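Local coordinates for protein transcriptional regulator, Crp/Fnr family (Eubacterium rectale ATCC 33656, PDB 3DV8) that probably regulates transcription as a Crp/Fnr-family protein, joining a cyclic nucleotide-binding domain to a Crp-like helix-turn-helix domain, at residues T28-K33 and E98-L103; I37-M42 and E92-A97; T45-V50 and M77-A82; V50-L55 and L72-M77. All coordinates share one frame; numbering follows the deposited sequence.

Contact 1: T28-K33 and E98-L103; sequences TQHVKK and EKDTDL
His30 and Asp102 face each other on one side of an antiparallel pair of strands. The bond from His30 ND1 to Asp102 OD1 is 2.8 Å. The carboxylate oxygen lies at the ring edge near its plane, but the ring nitrogen approaches it from above the carboxylate plane, 42° out of it. At the ring's other nitrogen, also in its plane, a water joins His30 NE2 to Asp100 OD2. Asp100 OD1 accepts from the backbone Lys33 N at 2.9 Å, tying down the end of 28-33 where strand pairing has stopped. An alanine in place of Asp102 has no carboxylate, and His30 ND1 would probably be left without this acceptor and the ring freer to rotate.

Backbone bonds pair Gln29 with Leu103 and Val31 with Thr101. The Val31 N to Thr101 O bond is 2.7 Å, close to straight at 170°.

The apolar side chains meet on the other face. Val31 CG2 touches Leu103 CD1 at 3.4 Å. CG2 reaches it by standing beside its own backbone N.

Within this chain, strand 27-31 is outermost in its sheet of the jelly roll. Strand 101-107 lies between it and strand 46-50. Val31 and Leu103 both pack on Ile37 of strand 36-39.

Contact 2: I37-M42 and E92-A97; sequences IHNGNM and EVTIEA
The His38 ring meets Val93 O and Ile95 CD1, both obliquely. One ring face carries Gly40 N, 3.6 Å above the plane and offset toward the rim. The ring's ND1 makes only a weak bond to Val93 O, and its NE2 a weak one to Asp43 O. CG of His38 is anti to the backbone N (chi1 -177°), which swings the ring along the strand toward Val93. The other flat pair is the Asn41 amide and the Glu92 carboxylate. The side chains cross at about a right angle, planes 25° apart. Glu92 OE1 takes the backbone Asn41 N at 3.0 Å, nearly along its own C-O axis.

The strands run antiparallel in the second sheet of the jelly roll, and a classic beta bulge interrupts them. Ile37 and His38 both face Ile95, and Ile95 O accepts from both: Ile37 N at 2.9 Å and His38 N at 3.2 Å. Gly40 N then bonds to Val93 O at 3.0 Å. Gly40 has a positive phi (58°), and a CB there would run into Glu92 OE1.

Beside the bulge, Ile37 CD1 lies 4.0 Å from Ile95 CG2. Both isoleucines also pack on strand 55-60, Ile37 on Leu55 and Ile95 on Thr57.

Contact 3: T45-V50 and M77-A82; sequences TGLLLV and MCLLSA
Leu48 and Cys78 form an antiparallel hydrogen-bonded pair between strands 46-50 and 77-78. This is the edge of one sheet in the jelly roll of the cyclic nucleotide-binding domain. Cys78 N gives to Leu48 O at 2.7 Å, and Leu48 N returns a longer bond to Cys78 O, 3.1 Å, on a lone pair in the carbonyl plane.

The closely packed part lies on the inner face. CB of Leu48 meets CB of Cys78 at 3.7 Å. Leu48 CG sits beside its own backbone N (chi1 -45°) and leans over Ser81, with CD1 reaching Ser81 CB and Cys78 SG. An alanine in place of Leu48 would keep the CB contact but is likely to open a gap next to Ser81 and Cys78 SG, and against Leu103 of the neighbouring strand. On the other face, Leu49 CD1 touches CG of Met77, a selenomethionine, at 3.7 Å.

Packing is looser at Leu79 and Thr45, though Leu47 CD1 still meets Ala82 CB at 3.7 Å. Leu47 CD2 comes within 4.2 Å of Leu79 CD1, and Leu79 also packs on helix 119-145. Thr45, partly exposed, borders the contact with little apolar packing. Just beyond, a disulfide links Cys44 to Cys84.

The chain of 77-82 leaves the sheet after Cys78 and turns back through Ser81. The Ser81 hydroxyl, OG, donates to Gly46 O at 2.7 Å, tilted 17° from the carbonyl plane.

Contact 4: V50-L55 and L72-M77; sequences VKSGQL and LFDMDM
Gly53 N gives a straight hydrogen bond to Asp74 OD1, 2.7 Å long at an angle of 179°. The donor lies well above the carboxylate plane, 44° out of it. Asp74 CG stands beside its own backbone N (chi1 -59°), and this brings the carboxylate across to 50-55, with CB near Lys51 O and CG near Ser52 CA. At Gly53's positive phi a CB would collide with the carbonyl oxygen of Ser52, so glycine suits the site.

Met75 N bonds to Val50 O, also at 2.7 Å, and Val50 N bonds to Asp76 O at 3.1 Å. Both of these partners belong to a type II beta turn from Phe73 to Asp76, in which Asp76 N reaches Phe73 O. Asp76 also holds the turn through its side chain. Its OD2 accepts from Phe73 N at 2.9 Å through the anti lone pair. Val50 lies against the turn, its CB and CG1 at Phe73 O.

The two segments are the corners where the chain passes between the two sheets of the jelly roll. Within 50-55, Lys51 and Ser52 form a classic beta bulge opposite Asp102. One antiparallel hydrogen-bonded pair, Leu55 with Leu72, closes the far end, where Leu55 N bonds to Leu72 O at 2.8 Å.

Gln54 and Phe73 lie side by side, pointing the same way, with amide and ring planes 61° apart. Gln54 OE1 comes to the ring edge, 3.7 Å from Phe73 CE1. The amide is also held beyond the segments: NE2 bonds to Glu98 and OE1 accepts from Lys99. Both side chains touch Ile162 of helix 148-163.

How the contacts relate
The four contacts are nested along the chain: contact 1 encloses contact 2, which encloses contact 3, which encloses contact 4. This nesting fits the jelly roll of the cyclic nucleotide-binding domain. Contacts 1 and 3 share one sheet, ordered 27-31, 101-107, 46-50, 77-78, with centres about 13 Å apart. Contact 2 lies in the facing sheet, ordered 36-39, 94-97, 55-60, 66-72. Contact 4 sits at the corners leading from one sheet to the other, and its centre is about 9 Å from that of contact 1. Side chains of contacts 2 and 3 meet between the sheets, Ile37 against Leu48 and Ile95 against Cys78, so they form part of the interior between the sheets.

Contact 1: T28-K33 and E98-L103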
loop_
_atom_site.group_PDB
_atom_site.type_symbol
_atom_site.label_atom_id
_atom_site.label_comp_id
_atom_site.label_asym_id
_atom_site.label_seq_id
_atom_site.Cartn_x
_atom_site.Cartn_y
_atom_site.Cartn_z
ATOM N N THR A 28 -4.570 23.677 18.139
ATOM C CA THR A 28 -5.800 22.958 18.517
ATOM C C THR A 28 -6.854 23.315 17.469
ATOM O O THR A 28 -6.943 24.474 17.041
ATOM C CB THR A 28 -6.299 23.359 19.926
ATOM O OG1 THR A 28 -5.323 22.966 20.898
ATOM C CG2 THR A 28 -7.648 22.691 20.256
ATOM N N GLN A 29 -7.662 22.333 17.079
ATOM C CA GLN A 29 -8.656 22.522 16.018
ATOM C C GLN A 29 -9.837 21.579 16.174
ATOM O O GLN A 29 -9.631 20.372 16.293
ATOM C CB GLN A 29 -7.971 22.248 14.675
ATOM C CG GLN A 29 -8.795 22.534 13.421
ATOM C CD GLN A 29 -8.091 22.140 12.118
ATOM O OE1 GLN A 29 -8.221 22.828 11.108
ATOM N NE2 GLN A 29 -7.360 21.029 12.132
ATOM N N HIS A 30 -11.050 22.141 16.212
ATOM C CA HIS A 30 -12.295 21.369 16.205
ATOM C C HIS A 30 -12.729 21.373 14.736
ATOM O O HIS A 30 -12.904 22.444 14.147
ATOM C CB HIS A 30 -13.381 21.980 17.110
ATOM C CG HIS A 30 -14.687 21.230 17.080
ATOM N ND1 HIS A 30 -14.861 20.003 17.690
ATOM C CD2 HIS A 30 -15.877 21.533 16.506
ATOM C CE1 HIS A 30 -16.095 19.581 17.488
ATOM N NE2 HIS A 30 -16.736 20.495 16.779
ATOM N N VAL A 31 -12.890 20.182 14.160
ATOM C CA VAL A 31 -13.254 19.993 12.750
ATOM C C VAL A 31 -14.644 19.364 12.673
ATOM O O VAL A 31 -14.848 18.299 13.236
ATOM C CB VAL A 31 -12.223 19.050 12.052
ATOM C CG1 VAL A 31 -12.488 18.956 10.567
ATOM C CG2 VAL A 31 -10.806 19.544 12.286
ATOM N N LYS A 32 -15.595 20.021 12.002
ATOM C CA LYS A 32 -16.957 19.471 11.842
ATOM C C LYS A 32 -16.955 18.363 10.785
ATOM O O LYS A 32 -16.092 18.352 9.894
ATOM C CB LYS A 32 -17.989 20.557 11.495
ATOM C CG LYS A 32 -18.194 21.575 12.610
ATOM C CD LYS A 32 -19.398 22.467 12.382
ATOM C CE LYS A 32 -19.545 23.494 13.514
ATOM N NZ LYS A 32 -20.856 24.216 13.495
ATOM N N LYS A 33 -17.922 17.446 10.892
ATOM C CA LYS A 33 -18.015 16.312 9.970
ATOM C C LYS A 33 -18.288 16.766 8.547
ATOM O O LYS A 33 -19.089 17.662 8.343
ATOM C CB LYS A 33 -19.041 15.256 10.413
ATOM C CG LYS A 33 -20.517 15.575 10.262
ATOM C CD LYS A 33 -21.377 14.396 10.738
ATOM C CE LYS A 33 -21.449 13.259 9.737
ATOM N NZ LYS A 33 -21.932 12.015 10.408
ATOM N N GLU A 98 -15.191 12.241 9.391
ATOM C CA GLU A 98 -16.469 11.490 9.309
ATOM C C GLU A 98 -17.440 11.818 10.441
ATOM O O GLU A 98 -18.640 11.580 10.308
ATOM C CB GLU A 98 -16.243 9.985 9.265
ATOM C CG GLU A 98 -15.776 9.510 7.943
ATOM C CD GLU A 98 -15.728 8.009 7.888
ATOM O OE1 GLU A 98 -15.008 7.395 8.719
ATOM O OE2 GLU A 98 -16.405 7.461 6.997
ATOM N N LYS A 99 -16.896 12.259 11.570
ATOM C CA LYS A 99 -17.653 12.764 12.713
ATOM C C LYS A 99 -16.924 14.024 13.139
ATOM O O LYS A 99 -15.798 14.266 12.660
ATOM C CB LYS A 99 -17.668 11.741 13.840
ATOM C CG LYS A 99 -18.407 10.451 13.477
ATOM C CD LYS A 99 -18.455 9.509 14.672
ATOM C CE LYS A 99 -19.367 8.325 14.425
ATOM N NZ LYS A 99 -18.826 7.431 13.406
ATOM N N ASP A 100 -17.560 14.842 13.986
ATOM C CA ASP A 100 -16.921 16.064 14.518
ATOM C C ASP A 100 -15.681 15.625 15.270
ATOM O O ASP A 100 -15.786 14.764 16.141
ATOM C CB ASP A 100 -17.841 16.837 15.468
ATOM C CG ASP A 100 -18.988 17.530 14.761
ATOM O OD1 ASP A 100 -19.135 17.414 13.524
ATOM O OD2 ASP A 100 -19.755 18.207 15.471
ATOM N N THR A 101 -14.527 16.194 14.929
ATOM C CA THR A 101 -13.252 15.750 15.492
ATOM C C THR A 101 -12.400 16.860 16.116
ATOM O O THR A 101 -12.258 17.940 15.543
ATOM C CB THR A 101 -12.435 15.016 14.407
ATOM O OG1 THR A 101 -13.252 13.994 13.819
ATOM C CG2 THR A 101 -11.179 14.382 14.997
ATOM N N ASP A 102 -11.858 16.568 17.301
ATOM C CA ASP A 102 -10.923 17.443 18.013
ATOM C C ASP A 102 -9.519 16.921 17.720
ATOM O O ASP A 102 -9.189 15.793 18.093
ATOM C CB ASP A 102 -11.185 17.423 19.521
ATOM C CG ASP A 102 -12.494 18.063 19.887
ATOM O OD1 ASP A 102 -12.771 19.175 19.386
ATOM O OD2 ASP A 102 -13.233 17.473 20.703
ATOM N N LEU A 103 -8.720 17.753 17.043
ATOM C CA LEU A 103 -7.353 17.430 16.634
ATOM C C LEU A 103 -6.332 18.390 17.234
ATOM O O LEU A 103 -6.657 19.513 17.616
ATOM C CB LEU A 103 -7.184 17.573 15.106
ATOM C CG LEU A 103 -7.941 16.754 14.069
ATOM C CD1 LEU A 103 -9.432 16.994 14.151
ATOM C CD2 LEU A 103 -7.452 17.157 12.684
HETATM O O HOH W 1 -19.456 20.976 16.032
#

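Contact 2: I37-M42 and E92-A97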
loop_
_atom_site.group_PDB
_atom_site.type_symbol
_atom_site.label_atom_id
_atom_site.label_comp_id
_atom_site.label_asym_id
_atom_site.label_seq_id
_atom_site.Cartn_x
_atom_site.Cartn_y
_atom_site.Cartn_z
ATOM N N ILE A 37 -9.740 17.958 5.539
ATOM C CA ILE A 37 -8.612 18.556 6.286
ATOM C C ILE A 37 -7.292 18.476 5.509
ATOM O O ILE A 37 -6.376 19.259 5.760
ATOM C CB ILE A 37 -8.502 17.981 7.740
ATOM C CG1 ILE A 37 -8.041 16.525 7.770
ATOM C CG2 ILE A 37 -9.852 18.143 8.474
ATOM C CD1 ILE A 37 -8.312 15.832 9.093
ATOM N N HIS A 38 -7.191 17.505 4.598
ATOM C CA HIS A 38 -6.061 17.360 3.678
ATOM C C HIS A 38 -6.588 16.923 2.294
ATOM O O HIS A 38 -7.404 15.999 2.211
ATOM C CB HIS A 38 -5.058 16.358 4.211
ATOM C CG HIS A 38 -3.852 16.224 3.343
ATOM N ND1 HIS A 38 -3.639 15.133 2.534
ATOM C CD2 HIS A 38 -2.830 17.079 3.105
ATOM C CE1 HIS A 38 -2.517 15.305 1.864
ATOM N NE2 HIS A 38 -2.009 16.478 2.186
ATOM N N ASN A 39 -6.127 17.591 1.233
ATOM C CA ASN A 39 -6.582 17.332 -0.139
ATOM C C ASN A 39 -5.391 17.230 -1.083
ATOM O O ASN A 39 -5.121 18.141 -1.860
ATOM C CB ASN A 39 -7.579 18.436 -0.565
ATOM C CG ASN A 39 -8.269 18.156 -1.908
ATOM O OD1 ASN A 39 -8.506 17.005 -2.290
ATOM N ND2 ASN A 39 -8.624 19.224 -2.610
ATOM N N GLY A 40 -4.678 16.110 -0.976
ATOM C CA GLY A 40 -3.513 15.804 -1.803
ATOM C C GLY A 40 -2.405 16.838 -1.705
ATOM O O GLY A 40 -2.140 17.355 -0.618
ATOM N N ASN A 41 -1.808 17.172 -2.856
ATOM C CA ASN A 41 -0.719 18.164 -2.957
ATOM C C ASN A 41 -1.118 19.617 -2.664
ATOM O O ASN A 41 -0.238 20.465 -2.536
ATOM C CB ASN A 41 -0.053 18.111 -4.349
ATOM C CG ASN A 41 0.620 16.775 -4.644
ATOM O OD1 ASN A 41 0.966 16.016 -3.741
ATOM N ND2 ASN A 41 0.824 16.497 -5.924
HETATM N N MSE A 42 -2.420 19.905 -2.580
HETATM C CA MSE A 42 -2.925 21.252 -2.247
HETATM C C MSE A 42 -2.501 21.689 -0.836
HETATM O O MSE A 42 -2.124 22.836 -0.644
HETATM C CB MSE A 42 -4.468 21.321 -2.322
HETATM C CG MSE A 42 -5.143 20.886 -3.639
HETATM SE SE MSE A 42 -4.496 21.808 -5.238
HETATM C CE MSE A 42 -2.788 20.807 -5.626
ATOM N N GLU A 92 -1.101 10.907 -3.783
ATOM C CA GLU A 92 -1.925 11.837 -3.030
ATOM C C GLU A 92 -3.176 11.150 -2.472
ATOM O O GLU A 92 -3.695 10.193 -3.054
ATOM C CB GLU A 92 -2.181 13.162 -3.781
ATOM C CG GLU A 92 -2.226 13.105 -5.292
ATOM C CD GLU A 92 -2.453 14.455 -5.955
ATOM O OE1 GLU A 92 -2.427 15.510 -5.281
ATOM O OE2 GLU A 92 -2.668 14.441 -7.184
ATOM N N VAL A 93 -3.581 11.604 -1.289
ATOM C CA VAL A 93 -4.742 11.088 -0.573
ATOM C C VAL A 93 -5.575 12.262 -0.073
ATOM O O VAL A 93 -5.043 13.366 0.110
ATOM C CB VAL A 93 -4.325 10.192 0.643
ATOM C CG1 VAL A 93 -3.490 8.994 0.176
ATOM C CG2 VAL A 93 -3.570 10.996 1.714
ATOM N N THR A 94 -6.872 12.018 0.119
ATOM C CA THR A 94 -7.794 12.997 0.688
ATOM C C THR A 94 -8.170 12.488 2.088
ATOM O O THR A 94 -8.492 11.307 2.256
ATOM C CB THR A 94 -9.019 13.233 -0.219
ATOM O OG1 THR A 94 -8.560 13.726 -1.483
ATOM C CG2 THR A 94 -9.987 14.261 0.394
ATOM N N ILE A 95 -8.080 13.376 3.085
ATOM C CA ILE A 95 -8.410 13.060 4.480
ATOM C C ILE A 95 -9.536 14.001 4.900
ATOM O O ILE A 95 -9.429 15.225 4.696
ATOM C CB ILE A 95 -7.207 13.211 5.443
ATOM C CG1 ILE A 95 -5.958 12.486 4.892
ATOM C CG2 ILE A 95 -7.571 12.655 6.815
ATOM C CD1 ILE A 95 -4.686 12.776 5.648
ATOM N N GLU A 96 -10.610 13.432 5.455
ATOM C CA GLU A 96 -11.764 14.213 5.909
ATOM C C GLU A 96 -12.348 13.680 7.217
ATOM O O GLU A 96 -12.171 12.501 7.537
ATOM C CB GLU A 96 -12.840 14.232 4.817
ATOM C CG GLU A 96 -13.531 12.885 4.579
ATOM C CD GLU A 96 -14.550 12.898 3.452
ATOM O OE1 GLU A 96 -14.528 13.809 2.598
ATOM O OE2 GLU A 96 -15.371 11.962 3.421
ATOM N N ALA A 97 -13.070 14.547 7.933
ATOM C CA ALA A 97 -13.724 14.193 9.204
ATOM C C ALA A 97 -15.069 13.494 8.955
ATOM O O ALA A 97 -15.975 14.091 8.365
ATOM C CB ALA A 97 -13.940 15.454 10.070
#

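Contact 3: T45-V50 and M77-A82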
loop_
_atom_site.group_PDB
_atom_site.type_symbol
_atom_site.label_atom_id
_atom_site.label_comp_id
_atom_site.label_asym_id
_atom_site.label_seq_id
_atom_site.Cartn_x
_atom_site.Cartn_y
_atom_site.Cartn_z
ATOM N N THR A 45 -0.411 20.516 5.943
ATOM C CA THR A 45 -0.622 21.114 7.262
ATOM C C THR A 45 0.339 20.584 8.329
ATOM O O THR A 45 1.120 21.349 8.905
ATOM C CB THR A 45 -2.102 20.948 7.705
ATOM O OG1 THR A 45 -2.508 19.585 7.531
ATOM C CG2 THR A 45 -3.010 21.839 6.854
ATOM N N GLY A 46 0.306 19.276 8.551
ATOM C CA GLY A 46 1.178 18.633 9.537
ATOM C C GLY A 46 0.625 17.312 10.016
ATOM O O GLY A 46 -0.372 16.827 9.474
ATOM N N LEU A 47 1.284 16.728 11.018
ATOM C CA LEU A 47 0.815 15.475 11.625
ATOM C C LEU A 47 -0.383 15.816 12.499
ATOM O O LEU A 47 -0.365 16.844 13.170
ATOM C CB LEU A 47 1.896 14.761 12.451
ATOM C CG LEU A 47 2.998 14.054 11.650
ATOM C CD1 LEU A 47 4.000 15.015 10.995
ATOM C CD2 LEU A 47 3.725 13.101 12.558
ATOM N N LEU A 48 -1.416 14.969 12.464
ATOM C CA LEU A 48 -2.653 15.178 13.227
ATOM C C LEU A 48 -2.750 14.114 14.316
ATOM O O LEU A 48 -2.604 12.936 14.019
ATOM C CB LEU A 48 -3.905 15.100 12.328
ATOM C CG LEU A 48 -3.883 15.840 10.986
ATOM C CD1 LEU A 48 -5.117 15.523 10.162
ATOM C CD2 LEU A 48 -3.723 17.337 11.172
ATOM N N LEU A 49 -2.963 14.538 15.564
ATOM C CA LEU A 49 -3.187 13.636 16.700
ATOM C C LEU A 49 -4.681 13.784 17.006
ATOM O O LEU A 49 -5.152 14.878 17.355
ATOM C CB LEU A 49 -2.324 14.017 17.910
ATOM C CG LEU A 49 -2.402 13.109 19.149
ATOM C CD1 LEU A 49 -1.976 11.668 18.839
ATOM C CD2 LEU A 49 -1.561 13.669 20.309
ATOM N N VAL A 50 -5.425 12.699 16.828
ATOM C CA VAL A 50 -6.865 12.697 17.060
ATOM C C VAL A 50 -7.126 12.571 18.563
ATOM O O VAL A 50 -6.917 11.507 19.139
ATOM C CB VAL A 50 -7.566 11.545 16.260
ATOM C CG1 VAL A 50 -9.065 11.472 16.575
ATOM C CG2 VAL A 50 -7.340 11.713 14.747
HETATM N N MSE A 77 -2.621 8.712 14.989
HETATM C CA MSE A 77 -1.868 9.806 14.388
HETATM C C MSE A 77 -1.939 9.734 12.889
HETATM O O MSE A 77 -1.809 8.668 12.313
HETATM C CB MSE A 77 -0.413 9.815 14.820
HETATM C CG MSE A 77 -0.053 10.961 15.731
HETATM SE SE MSE A 77 1.557 10.480 16.637
HETATM C CE MSE A 77 0.689 9.153 17.943
ATOM N N CYS A 78 -2.125 10.893 12.275
ATOM C CA CYS A 78 -2.168 11.020 10.835
ATOM C C CYS A 78 -0.784 11.474 10.387
ATOM O O CYS A 78 -0.308 12.511 10.843
ATOM C CB CYS A 78 -3.216 12.046 10.435
ATOM S SG CYS A 78 -3.391 12.195 8.679
ATOM N N LEU A 79 -0.139 10.680 9.534
ATOM C CA LEU A 79 1.168 11.020 8.961
ATOM C C LEU A 79 1.032 11.661 7.583
ATOM O O LEU A 79 1.723 12.646 7.297
ATOM C CB LEU A 79 2.062 9.774 8.847
ATOM C CG LEU A 79 3.477 9.915 8.253
ATOM C CD1 LEU A 79 4.264 11.059 8.885
ATOM C CD2 LEU A 79 4.249 8.617 8.405
ATOM N N LEU A 80 0.129 11.113 6.751
ATOM C CA LEU A 80 -0.043 11.532 5.337
ATOM C C LEU A 80 -0.611 12.938 5.100
ATOM O O LEU A 80 -0.592 13.430 3.964
ATOM C CB LEU A 80 -0.814 10.468 4.533
ATOM C CG LEU A 80 -0.231 9.042 4.568
ATOM C CD1 LEU A 80 -1.103 8.096 3.745
ATOM C CD2 LEU A 80 1.226 8.982 4.099
ATOM N N SER A 81 -1.106 13.571 6.169
ATOM C CA SER A 81 -1.490 14.994 6.161
ATOM C C SER A 81 -0.234 15.910 6.099
ATOM O O SER A 81 -0.366 17.114 5.819
ATOM C CB SER A 81 -2.361 15.323 7.377
ATOM O OG SER A 81 -1.778 14.783 8.541
ATOM N N ALA A 82 0.949 15.347 6.400
ATOM C CA ALA A 82 2.245 16.007 6.265
ATOM C C ALA A 82 3.116 15.287 5.197
ATOM O O ALA A 82 4.335 15.313 5.308
ATOM C CB ALA A 82 2.962 16.037 7.626
#

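Contact 4: V50-L55 and L72-M77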
loop_
_atom_site.group_PDB
_atom_site.type_symbol
_atom_site.label_atom_id
_atom_site.label_comp_id
_atom_site.label_asym_id
_atom_site.label_seq_id
_atom_site.Cartn_x
_atom_site.Cartn_y
_atom_site.Cartn_z
ATOM N N VAL A 50 -5.425 12.699 16.828
ATOM C CA VAL A 50 -6.865 12.697 17.060
ATOM C C VAL A 50 -7.126 12.571 18.563
ATOM O O VAL A 50 -6.917 11.507 19.139
ATOM C CB VAL A 50 -7.566 11.545 16.260
ATOM C CG1 VAL A 50 -9.065 11.472 16.575
ATOM C CG2 VAL A 50 -7.340 11.713 14.747
ATOM N N LYS A 51 -7.532 13.670 19.202
ATOM C CA LYS A 51 -7.930 13.643 20.621
ATOM C C LYS A 51 -9.245 12.862 20.733
ATOM O O LYS A 51 -9.369 11.962 21.569
ATOM C CB LYS A 51 -8.124 15.049 21.205
ATOM C CG LYS A 51 -8.417 15.051 22.724
ATOM C CD LYS A 51 -8.908 16.400 23.231
ATOM C CE LYS A 51 -9.377 16.301 24.676
ATOM N NZ LYS A 51 -9.954 17.583 25.159
ATOM N N SER A 52 -10.211 13.226 19.884
ATOM C CA SER A 52 -11.532 12.606 19.885
ATOM C C SER A 52 -12.241 12.811 18.547
ATOM O O SER A 52 -12.446 13.948 18.138
ATOM C CB SER A 52 -12.363 13.213 21.019
ATOM O OG SER A 52 -13.674 12.698 21.042
ATOM N N GLY A 53 -12.607 11.717 17.878
ATOM C CA GLY A 53 -13.298 11.775 16.586
ATOM C C GLY A 53 -12.972 10.643 15.621
ATOM O O GLY A 53 -12.490 9.573 16.023
ATOM N N GLN A 54 -13.238 10.900 14.340
ATOM C CA GLN A 54 -13.069 9.908 13.285
ATOM C C GLN A 54 -12.712 10.577 11.947
ATOM O O GLN A 54 -13.448 11.453 11.477
ATOM C CB GLN A 54 -14.355 9.087 13.170
ATOM C CG GLN A 54 -14.268 7.862 12.248
ATOM C CD GLN A 54 -15.575 7.079 12.200
ATOM O OE1 GLN A 54 -16.181 6.786 13.232
ATOM N NE2 GLN A 54 -16.004 6.732 11.002
ATOM N N LEU A 55 -11.559 10.181 11.383
ATOM C CA LEU A 55 -11.052 10.675 10.097
ATOM C C LEU A 55 -11.039 9.535 9.089
ATOM O O LEU A 55 -10.904 8.357 9.456
ATOM C CB LEU A 55 -9.642 11.260 10.225
ATOM C CG LEU A 55 -9.438 12.438 11.187
ATOM C CD1 LEU A 55 -7.962 12.870 11.161
ATOM C CD2 LEU A 55 -10.364 13.624 10.859
ATOM N N LEU A 72 -8.936 6.613 10.861
ATOM C CA LEU A 72 -8.211 7.005 12.065
ATOM C C LEU A 72 -9.266 7.384 13.120
ATOM O O LEU A 72 -10.214 8.117 12.813
ATOM C CB LEU A 72 -7.275 8.178 11.764
ATOM C CG LEU A 72 -6.205 7.984 10.681
ATOM C CD1 LEU A 72 -5.458 9.288 10.502
ATOM C CD2 LEU A 72 -5.225 6.856 11.021
ATOM N N PHE A 73 -9.098 6.867 14.341
ATOM C CA PHE A 73 -10.022 7.087 15.482
ATOM C C PHE A 73 -9.307 7.838 16.619
ATOM O O PHE A 73 -8.208 8.358 16.407
ATOM C CB PHE A 73 -10.551 5.727 15.955
ATOM C CG PHE A 73 -11.263 4.961 14.889
ATOM C CD1 PHE A 73 -12.607 5.229 14.608
ATOM C CD2 PHE A 73 -10.597 3.977 14.157
ATOM C CE1 PHE A 73 -13.290 4.518 13.615
ATOM C CE2 PHE A 73 -11.264 3.250 13.155
ATOM C CZ PHE A 73 -12.617 3.518 12.882
ATOM N N ASP A 74 -9.932 7.915 17.802
ATOM C CA ASP A 74 -9.337 8.559 18.999
ATOM C C ASP A 74 -7.956 7.954 19.264
ATOM O O ASP A 74 -7.809 6.743 19.176
ATOM C CB ASP A 74 -10.213 8.365 20.262
ATOM C CG ASP A 74 -11.631 8.942 20.122
ATOM O OD1 ASP A 74 -12.060 9.274 18.997
ATOM O OD2 ASP A 74 -12.335 9.062 21.141
HETATM N N MSE A 75 -6.965 8.811 19.527
HETATM C CA MSE A 75 -5.546 8.443 19.807
HETATM C C MSE A 75 -4.645 8.076 18.619
HETATM O O MSE A 75 -3.434 7.983 18.805
HETATM C CB MSE A 75 -5.414 7.396 20.922
HETATM C CG MSE A 75 -5.850 7.912 22.257
HETATM SE SE MSE A 75 -6.095 6.491 23.489
HETATM C CE MSE A 75 -7.844 5.712 22.730
ATOM N N ASP A 76 -5.206 7.879 17.423
ATOM C CA ASP A 76 -4.396 7.632 16.223
ATOM C C ASP A 76 -3.648 8.899 15.816
ATOM O O ASP A 76 -3.973 10.002 16.267
ATOM C CB ASP A 76 -5.249 7.155 15.021
ATOM C CG ASP A 76 -5.553 5.668 15.047
ATOM O OD1 ASP A 76 -4.632 4.871 15.328
ATOM O OD2 ASP A 76 -6.695 5.284 14.706
HETATM N N MSE A 77 -2.621 8.712 14.989
HETATM C CA MSE A 77 -1.868 9.806 14.388
HETATM C C MSE A 77 -1.939 9.734 12.889
HETATM O O MSE A 77 -1.809 8.668 12.313
HETATM C CB MSE A 77 -0.413 9.815 14.820
HETATM C CG MSE A 77 -0.053 10.961 15.731
HETATM SE SE MSE A 77 1.557 10.480 16.637
HETATM C CE MSE A 77 0.689 9.153 17.943
#